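Local coordinates for protein transcriptional regulator, AraC family (Pseudomonas putida, PDB 3GRA) that probably regulates transcription as a sequence-specific DNA-binding factor, this piece being its DJ-1/PfpI-like domain, at residues Lys70-Leu75 with His100-Gly105; Thr83-Pro88 with Ala111-Arg116; Val119-Gly124 with Ser139-Ile144. All coordinates share one frame; numbering follows the deposited sequence.

Contact 1 of 3, residues Lys70-Leu75 with His100-Gly105; sequences KELDLL and HGMALG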
loop_
_atom_site.group_PDB
_atom_site.type_symbol
_atom_site.label_atom_id
_atom_site.label_comp_id
_atom_site.label_asym_id
_atom_site.label_seq_id
_atom_site.Cartn_x
_atom_site.Cartn_y
_atom_site.Cartn_z
ATOM N N LYS A 70 8.229 23.636 -1.214
ATOM C CA LYS A 70 9.508 24.326 -1.313
ATOM C C LYS A 70 10.683 23.574 -0.699
ATOM O O LYS A 70 11.800 23.648 -1.206
ATOM C CB LYS A 70 9.380 25.704 -0.657
ATOM C CG LYS A 70 10.467 26.694 -1.027
ATOM C CD LYS A 70 10.157 28.082 -0.467
ATOM C CE LYS A 70 11.220 29.104 -0.873
ATOM N NZ LYS A 70 12.580 28.767 -0.352
ATOM N N GLU A 71 10.438 22.849 0.385
ATOM C CA GLU A 71 11.504 22.109 1.046
ATOM C C GLU A 71 11.668 20.682 0.520
ATOM O O GLU A 71 12.331 19.858 1.146
ATOM C CB GLU A 71 11.247 22.083 2.555
ATOM C CG GLU A 71 11.162 23.471 3.198
ATOM C CD GLU A 71 12.288 24.400 2.750
ATOM O OE1 GLU A 71 13.475 24.025 2.881
ATOM O OE2 GLU A 71 11.986 25.509 2.263
ATOM N N LEU A 72 11.081 20.403 -0.639
ATOM C CA LEU A 72 11.133 19.072 -1.231
ATOM C C LEU A 72 12.261 18.785 -2.211
ATOM O O LEU A 72 12.668 19.644 -2.987
ATOM C CB LEU A 72 9.810 18.771 -1.942
ATOM C CG LEU A 72 8.768 17.904 -1.232
ATOM C CD1 LEU A 72 8.531 18.417 0.178
ATOM C CD2 LEU A 72 7.474 17.910 -2.039
ATOM N N ASP A 73 12.752 17.553 -2.170
ATOM C CA ASP A 73 13.775 17.103 -3.104
ATOM C C ASP A 73 13.059 16.322 -4.200
ATOM O O ASP A 73 13.515 16.281 -5.342
ATOM C CB ASP A 73 14.783 16.188 -2.418
ATOM C CG ASP A 73 15.721 16.947 -1.501
ATOM O OD1 ASP A 73 16.393 17.887 -1.980
ATOM O OD2 ASP A 73 15.787 16.601 -0.310
ATOM N N LEU A 74 11.922 15.717 -3.855
ATOM C CA LEU A 74 11.176 14.917 -4.824
ATOM C C LEU A 74 9.679 14.821 -4.554
ATOM O O LEU A 74 9.246 14.431 -3.470
ATOM C CB LEU A 74 11.767 13.505 -4.886
ATOM C CG LEU A 74 11.034 12.420 -5.689
ATOM C CD1 LEU A 74 11.118 12.702 -7.187
ATOM C CD2 LEU A 74 11.640 11.066 -5.352
ATOM N N LEU A 75 8.899 15.178 -5.562
ATOM C CA LEU A 75 7.449 15.131 -5.491
ATOM C C LEU A 75 7.025 14.030 -6.451
ATOM O O LEU A 75 7.298 14.109 -7.645
ATOM C CB LEU A 75 6.851 16.469 -5.943
ATOM C CG LEU A 75 5.336 16.671 -5.813
ATOM C CD1 LEU A 75 4.907 16.444 -4.368
ATOM C CD2 LEU A 75 4.976 18.092 -6.236
ATOM N N HIS A 100 11.729 25.103 -10.000
ATOM C CA HIS A 100 12.374 25.234 -8.695
ATOM C C HIS A 100 13.629 24.382 -8.556
ATOM O O HIS A 100 14.480 24.669 -7.718
ATOM C CB HIS A 100 11.379 24.851 -7.586
ATOM C CG HIS A 100 11.896 25.086 -6.198
ATOM N ND1 HIS A 100 11.881 26.326 -5.596
ATOM C CD2 HIS A 100 12.455 24.239 -5.300
ATOM C CE1 HIS A 100 12.406 26.233 -4.386
ATOM N NE2 HIS A 100 12.762 24.978 -4.182
ATOM N N GLY A 101 13.737 23.328 -9.361
ATOM C CA GLY A 101 14.902 22.459 -9.297
ATOM C C GLY A 101 14.609 21.093 -8.708
ATOM O O GLY A 101 15.516 20.286 -8.517
HETATM N N MSE A 102 13.337 20.832 -8.420
HETATM C CA MSE A 102 12.913 19.556 -7.842
HETATM C C MSE A 102 12.970 18.375 -8.803
HETATM O O MSE A 102 12.837 18.531 -10.011
HETATM C CB MSE A 102 11.472 19.641 -7.349
HETATM C CG MSE A 102 11.231 20.448 -6.095
HETATM SE SE MSE A 102 9.492 20.293 -5.582
HETATM C CE MSE A 102 9.370 18.660 -5.433
ATOM N N ALA A 103 13.170 17.185 -8.247
ATOM C CA ALA A 103 13.142 15.977 -9.052
ATOM C C ALA A 103 11.643 15.672 -9.000
ATOM O O ALA A 103 10.970 16.063 -8.037
ATOM C CB ALA A 103 13.948 14.861 -8.387
ATOM N N LEU A 104 11.116 15.007 -10.020
ATOM C CA LEU A 104 9.687 14.678 -10.051
ATOM C C LEU A 104 9.472 13.214 -10.398
ATOM O O LEU A 104 10.289 12.614 -11.108
ATOM C CB LEU A 104 8.956 15.561 -11.061
ATOM C CG LEU A 104 8.981 17.053 -10.754
ATOM C CD1 LEU A 104 8.274 17.816 -11.878
ATOM C CD2 LEU A 104 8.311 17.306 -9.406
ATOM N N GLY A 105 8.373 12.640 -9.904
ATOM C CA GLY A 105 8.109 11.233 -10.153
ATOM C C GLY A 105 6.663 10.807 -10.331
ATOM O O GLY A 105 5.735 11.607 -10.147
#
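Leu74 and Leu75 pair with Ala103 and Leu104 where strands 74-78 and 103-107 begin side by side, the two parallel strands of a beta-alpha-beta unit whose crossover is helix 90-100, in the main sheet of the DJ-1/PfpI domain. Ala103 N donates to Asp73 O at 3.1 Å and Gly105 N to Leu75 O at 2.9 Å, while Leu75 N reaches Ala103 O in a weak bond of 3.3 Å. Leu75 thus bonds to the residues before and after Leu104, as parallel pairing requires. Met102, present as selenomethionine, comes just before strand 103-107. Its chain bends at chi3 (57°), which brings CE to 3.4 Å from Leu75 CB, tighter than usual for two carbons, and to 3.5 Å from Leu72 CB; a long unbranched side chain can reach both leucines. Leu104 CD2 meets Leu75 CB at 3.9 Å on the same face, where Cys97 of helix 90-100 touches Leu75, Met102 and Leu104. On the other face, Leu74 CD1 lies 3.8 Å from Ala103 CB, and the small alanine lets the leucine lean over the neighbouring backbone. Asp73 points away from this pair, and its OD2 accepts a hydrogen bond from Arg7 N of strand 6-12. The chemistry divides plainly: three backbone bonds, one of them weak, join the strands, and apolar side chains pack on both faces.

Contact 2 of 3, residues Thr83-Pro88 with Ala111-Arg116; sequences TPLKYP and AWFLGR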
loop_
_atom_site.group_PDB
_atom_site.type_symbol
_atom_site.label_atom_id
_atom_site.label_comp_id
_atom_site.label_asym_id
_atom_site.label_seq_id
_atom_site.Cartn_x
_atom_site.Cartn_y
_atom_site.Cartn_z
ATOM N N THR A 83 -7.602 5.543 -11.563
ATOM C CA THR A 83 -7.365 6.960 -11.292
ATOM C C THR A 83 -7.840 7.854 -12.430
ATOM O O THR A 83 -7.407 7.719 -13.576
ATOM C CB THR A 83 -5.879 7.265 -11.060
ATOM O OG1 THR A 83 -5.412 6.588 -9.880
ATOM C CG2 THR A 83 -5.683 8.763 -10.899
ATOM N N PRO A 84 -8.749 8.790 -12.124
ATOM C CA PRO A 84 -9.241 9.686 -13.174
ATOM C C PRO A 84 -8.116 10.584 -13.714
ATOM O O PRO A 84 -7.294 11.100 -12.953
ATOM C CB PRO A 84 -10.371 10.454 -12.475
ATOM C CG PRO A 84 -9.996 10.388 -11.015
ATOM C CD PRO A 84 -9.486 8.983 -10.863
ATOM N N LEU A 85 -8.080 10.750 -15.035
ATOM C CA LEU A 85 -7.057 11.549 -15.682
ATOM C C LEU A 85 -7.475 13.011 -15.770
ATOM O O LEU A 85 -7.732 13.536 -16.855
ATOM C CB LEU A 85 -6.777 10.997 -17.077
ATOM C CG LEU A 85 -6.449 9.506 -17.137
ATOM C CD1 LEU A 85 -6.301 9.064 -18.588
ATOM C CD2 LEU A 85 -5.176 9.221 -16.355
ATOM N N LYS A 86 -7.539 13.674 -14.620
ATOM C CA LYS A 86 -7.940 15.077 -14.575
ATOM C C LYS A 86 -6.905 15.862 -13.782
ATOM O O LYS A 86 -5.737 15.913 -14.168
ATOM C CB LYS A 86 -9.287 15.186 -13.884
ATOM C CG LYS A 86 -9.192 14.463 -12.550
ATOM C CD LYS A 86 -10.535 14.579 -11.726
ATOM C CE LYS A 86 -10.736 13.662 -10.422
ATOM N NZ LYS A 86 -11.881 13.587 -9.494
ATOM N N TYR A 87 -7.338 16.489 -12.689
ATOM C CA TYR A 87 -6.436 17.254 -11.850
ATOM C C TYR A 87 -5.615 18.245 -12.668
ATOM O O TYR A 87 -4.384 18.260 -12.579
ATOM C CB TYR A 87 -5.500 16.292 -11.111
ATOM C CG TYR A 87 -6.219 15.172 -10.389
ATOM C CD1 TYR A 87 -7.059 15.438 -9.307
ATOM C CD2 TYR A 87 -6.043 13.846 -10.772
ATOM C CE1 TYR A 87 -7.703 14.409 -8.621
ATOM C CE2 TYR A 87 -6.675 12.812 -10.097
ATOM C CZ TYR A 87 -7.505 13.097 -9.019
ATOM O OH TYR A 87 -8.120 12.066 -8.331
ATOM N N PRO A 88 -6.287 19.094 -13.466
ATOM C CA PRO A 88 -5.611 20.093 -14.301
ATOM C C PRO A 88 -4.608 20.965 -13.555
ATOM O O PRO A 88 -3.655 21.466 -14.151
ATOM C CB PRO A 88 -6.769 20.914 -14.869
ATOM C CG PRO A 88 -7.840 20.752 -13.832
ATOM C CD PRO A 88 -7.748 19.287 -13.510
ATOM N N ALA A 111 3.217 9.142 -14.493
ATOM C CA ALA A 111 4.015 9.734 -15.540
ATOM C C ALA A 111 3.104 10.394 -16.559
ATOM O O ALA A 111 3.504 11.334 -17.248
ATOM C CB ALA A 111 4.894 8.687 -16.205
ATOM N N TRP A 112 1.874 9.915 -16.671
ATOM C CA TRP A 112 0.947 10.554 -17.614
ATOM C C TRP A 112 0.822 12.046 -17.231
ATOM O O TRP A 112 0.867 12.926 -18.090
ATOM C CB TRP A 112 -0.435 9.895 -17.554
ATOM C CG TRP A 112 -1.390 10.434 -18.588
ATOM C CD1 TRP A 112 -1.465 10.079 -19.906
ATOM C CD2 TRP A 112 -2.386 11.446 -18.389
ATOM N NE1 TRP A 112 -2.448 10.808 -20.538
ATOM C CE2 TRP A 112 -3.029 11.653 -19.630
ATOM C CE3 TRP A 112 -2.796 12.200 -17.282
ATOM C CZ2 TRP A 112 -4.066 12.578 -19.792
ATOM C CZ3 TRP A 112 -3.826 13.120 -17.445
ATOM C CH2 TRP A 112 -4.450 13.299 -18.692
ATOM N N PHE A 113 0.707 12.313 -15.932
ATOM C CA PHE A 113 0.559 13.672 -15.403
ATOM C C PHE A 113 1.814 14.506 -15.586
ATOM O O PHE A 113 1.749 15.686 -15.909
ATOM C CB PHE A 113 0.168 13.592 -13.928
ATOM C CG PHE A 113 -1.202 12.997 -13.704
ATOM C CD1 PHE A 113 -2.350 13.764 -13.884
ATOM C CD2 PHE A 113 -1.346 11.667 -13.315
ATOM C CE1 PHE A 113 -3.613 13.215 -13.671
ATOM C CE2 PHE A 113 -2.607 11.118 -13.107
ATOM C CZ PHE A 113 -3.740 11.895 -13.282
ATOM N N LEU A 114 2.970 13.895 -15.367
ATOM C CA LEU A 114 4.233 14.594 -15.571
ATOM C C LEU A 114 4.334 14.882 -17.069
ATOM O O LEU A 114 4.896 15.890 -17.483
ATOM C CB LEU A 114 5.399 13.708 -15.136
ATOM C CG LEU A 114 5.709 13.628 -13.636
ATOM C CD1 LEU A 114 4.433 13.486 -12.824
ATOM C CD2 LEU A 114 6.658 12.451 -13.393
ATOM N N GLY A 115 3.777 13.985 -17.874
ATOM C CA GLY A 115 3.804 14.163 -19.315
ATOM C C GLY A 115 2.991 15.369 -19.762
ATOM O O GLY A 115 3.486 16.226 -20.496
ATOM N N ARG A 116 1.743 15.434 -19.303
ATOM C CA ARG A 116 0.847 16.531 -19.644
ATOM C C ARG A 116 1.395 17.866 -19.145
ATOM O O ARG A 116 1.189 18.909 -19.772
ATOM C CB ARG A 116 -0.535 16.290 -19.034
ATOM C CG ARG A 116 -1.598 17.302 -19.457
ATOM C CD ARG A 116 -2.894 17.043 -18.708
ATOM N NE ARG A 116 -2.710 17.260 -17.278
ATOM C CZ ARG A 116 -3.581 16.920 -16.336
ATOM N NH1 ARG A 116 -4.723 16.334 -16.656
ATOM N NH2 ARG A 116 -3.301 17.173 -15.066
#
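The chain of Arg116 leaves its helix with CG anti to the backbone N (chi1 -174°) and then bends at chi3 (64°), which swings the guanidinium end-on to the loop carbonyls of Lys86 and Tyr87. NH1 and NH2 both grip Lys86 O, at 2.7 Å and 2.9 Å, and that oxygen lies only 3° out of the guanidinium plane. NH2 adds a weak bond to Tyr87 O at 2.9 Å. Arginine suits the place because its several N-H groups can hold two successive carbonyls while NE still forms a salt bridge with Asp91, a residue seen to bind magnesium in this protein. Leu85, at the centre of an inverse gamma turn, lays CB over the face of the Trp112 six-membered ring, 3.9 Å from its centroid, a CH-pi contact that suits so broad a ring. Trp112 CE3 in turn covers one face of the Phe113 ring. Phenylalanine offers its C-H edge to loop carbonyls: CE1 is 3.5 Å from Lys86 O and CZ 3.7 Å from Pro84 O. Phe113 CE1 also sits at the edge of the Tyr87 ring, 3.8 Å from Tyr87 CD2. The loop between strand 74-78 and helix 90-100 is thus pinned to helix 110-117, with Trp112 reaching helix 132-138 and Phe113 packed on Leu90 of helix 90-100 and Val77 of strand 74-78.

Contact 3 of 3, residues Val119-Gly124 with Ser139-Ile144; sequences VLDDYG and SPQTRI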
loop_
_atom_site.group_PDB
_atom_site.type_symbol
_atom_site.label_atom_id
_atom_site.label_comp_id
_atom_site.label_asym_id
_atom_site.label_seq_id
_atom_site.Cartn_x
_atom_site.Cartn_y
_atom_site.Cartn_z
ATOM N N VAL A 119 6.946 18.178 -18.208
ATOM C CA VAL A 119 8.180 18.067 -17.443
ATOM C C VAL A 119 8.980 16.814 -17.819
ATOM O O VAL A 119 10.006 16.519 -17.214
ATOM C CB VAL A 119 7.902 18.039 -15.915
ATOM C CG1 VAL A 119 7.167 19.297 -15.499
ATOM C CG2 VAL A 119 7.083 16.796 -15.549
ATOM N N LEU A 120 8.499 16.071 -18.807
ATOM C CA LEU A 120 9.192 14.870 -19.266
ATOM C C LEU A 120 9.680 15.078 -20.699
ATOM O O LEU A 120 9.955 14.120 -21.425
ATOM C CB LEU A 120 8.264 13.648 -19.215
ATOM C CG LEU A 120 7.897 13.066 -17.848
ATOM C CD1 LEU A 120 6.931 11.909 -18.037
ATOM C CD2 LEU A 120 9.150 12.601 -17.120
ATOM N N ASP A 121 9.780 16.339 -21.098
ATOM C CA ASP A 121 10.240 16.672 -22.433
ATOM C C ASP A 121 11.690 16.293 -22.585
ATOM O O ASP A 121 12.563 16.870 -21.938
ATOM C CB ASP A 121 10.070 18.162 -22.703
ATOM C CG ASP A 121 8.660 18.517 -23.101
ATOM O OD1 ASP A 121 7.783 17.629 -23.050
ATOM O OD2 ASP A 121 8.432 19.690 -23.466
ATOM N N ASP A 122 11.930 15.311 -23.446
ATOM C CA ASP A 122 13.264 14.809 -23.727
ATOM C C ASP A 122 13.770 13.996 -22.548
ATOM O O ASP A 122 14.941 14.078 -22.150
ATOM C CB ASP A 122 14.207 15.971 -24.034
ATOM C CG ASP A 122 15.480 15.520 -24.714
ATOM O OD1 ASP A 122 15.390 14.744 -25.693
ATOM O OD2 ASP A 122 16.569 15.945 -24.277
ATOM N N TYR A 123 12.863 13.201 -21.994
ATOM C CA TYR A 123 13.165 12.336 -20.855
ATOM C C TYR A 123 12.555 10.969 -21.117
ATOM O O TYR A 123 11.619 10.827 -21.916
ATOM C CB TYR A 123 12.538 12.890 -19.579
ATOM C CG TYR A 123 13.348 13.913 -18.804
ATOM C CD1 TYR A 123 14.314 13.508 -17.878
ATOM C CD2 TYR A 123 13.069 15.282 -18.912
ATOM C CE1 TYR A 123 14.969 14.428 -17.069
ATOM C CE2 TYR A 123 13.711 16.212 -18.110
ATOM C CZ TYR A 123 14.660 15.784 -17.181
ATOM O OH TYR A 123 15.257 16.697 -16.329
ATOM N N GLY A 124 13.085 9.960 -20.442
ATOM C CA GLY A 124 12.528 8.633 -20.588
ATOM C C GLY A 124 11.618 8.473 -19.391
ATOM O O GLY A 124 11.706 9.257 -18.451
ATOM N N SER A 139 2.446 13.972 -25.210
ATOM C CA SER A 139 3.827 14.380 -24.974
ATOM C C SER A 139 4.820 13.704 -25.917
ATOM O O SER A 139 5.603 12.849 -25.501
ATOM C CB SER A 139 4.202 14.081 -23.522
ATOM O OG SER A 139 5.297 14.866 -23.112
ATOM N N PRO A 140 4.809 14.097 -27.201
ATOM C CA PRO A 140 5.697 13.548 -28.231
ATOM C C PRO A 140 7.179 13.545 -27.861
ATOM O O PRO A 140 7.926 12.681 -28.310
ATOM C CB PRO A 140 5.409 14.435 -29.439
ATOM C CG PRO A 140 3.966 14.779 -29.259
ATOM C CD PRO A 140 3.905 15.107 -27.783
ATOM N N GLN A 141 7.609 14.506 -27.052
ATOM C CA GLN A 141 9.017 14.578 -26.659
ATOM C C GLN A 141 9.405 13.627 -25.525
ATOM O O GLN A 141 10.554 13.618 -25.085
ATOM C CB GLN A 141 9.396 16.010 -26.256
ATOM C CG GLN A 141 9.513 16.981 -27.414
ATOM C CD GLN A 141 10.027 18.343 -26.977
ATOM O OE1 GLN A 141 11.139 18.469 -26.454
ATOM N NE2 GLN A 141 9.214 19.373 -27.185
ATOM N N THR A 142 8.450 12.835 -25.052
ATOM C CA THR A 142 8.712 11.890 -23.972
ATOM C C THR A 142 8.863 10.477 -24.517
ATOM O O THR A 142 8.015 9.998 -25.268
ATOM C CB THR A 142 7.573 11.885 -22.933
ATOM O OG1 THR A 142 7.439 13.189 -22.360
ATOM C CG2 THR A 142 7.867 10.886 -21.831
ATOM N N ARG A 143 9.942 9.815 -24.128
ATOM C CA ARG A 143 10.208 8.453 -24.563
ATOM C C ARG A 143 9.628 7.462 -23.566
ATOM O O ARG A 143 9.646 7.692 -22.356
ATOM C CB ARG A 143 11.718 8.238 -24.701
ATOM C CG ARG A 143 12.372 9.284 -25.580
ATOM C CD ARG A 143 13.871 9.180 -25.553
ATOM N NE ARG A 143 14.434 9.610 -24.276
ATOM C CZ ARG A 143 14.876 10.837 -24.023
ATOM N NH1 ARG A 143 14.817 11.776 -24.963
ATOM N NH2 ARG A 143 15.406 11.115 -22.837
ATOM N N ILE A 144 9.090 6.369 -24.085
ATOM C CA ILE A 144 8.511 5.340 -23.251
ATOM C C ILE A 144 9.542 4.236 -23.122
ATOM O O ILE A 144 9.923 3.608 -24.119
ATOM C CB ILE A 144 7.235 4.739 -23.884
ATOM C CG1 ILE A 144 6.257 5.854 -24.268
ATOM C CG2 ILE A 144 6.573 3.795 -22.899
ATOM C CD1 ILE A 144 5.805 6.682 -23.114
HETATM O O HOH W 1 6.164 16.408 -21.198
#
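The Arg143 guanidinium lays one face against the backbone of Tyr123, whose O stands 3.7 Å above its plane toward the rim, and has Asp122 CG at its edge. Bending at chi3 (-71°) folds this long chain back to reach both carboxylate and carbonyl of Asp122. NH1 makes a salt bridge with Asp122 OD1 at 3.1 Å, from above a carboxylate turned 87° from the guanidinium; NH2 adds a weak bond to Asp122 O, which also accepts from Arg153 NH2. A second flat pair, the Asp121 carboxylate and the Gln141 amide, stacks with planes 26° apart. Along the backbone, Asp122 N donates to Gln141 O at 2.7 Å and Arg143 N to Tyr123 O at 3.0 Å, joining strands 123-125 and 142-144, the loosely paired parallel strands of a beta-alpha-beta unit around helix 132-138. Aspartate tolerates the positive phi of Asp122 better than most residues. A water links Asp121 OD1 (2.7 Å) to Ser139 OG (2.6 Å), which also bonds Thr142 OG1. An alanine in place of Asp121 removes the carboxylate, which would probably leave the water less firmly held and the Gln141 amide freer to turn. The salt bridge thus lies among exposed residues, whereas Ser139 and Thr142 are buried and their hydroxyls bond each other.

Overall arrangement
From the N terminus, the chain opens contact 1 at 70-75, then contact 2 at 83-88, before either closes. Helix 90-100 brings it back to 100-105, completing contact 1, and helix 110-117 then completes contact 2, so the two loops cross. Contact 3 follows in series, closing a smaller beta-alpha-beta unit around helix 132-138. Contact 1 belongs to the main sheet, contact 2 joins a loop beyond that sheet to helix 110-117, and contact 3 forms a separate two-strand pair. Leu114 ties them together: its CD2 packs on Gly105, its CB on Leu120, and its O probably accepts from Val119 N. Leu104 also touches Val119, joining contacts 1 and 3.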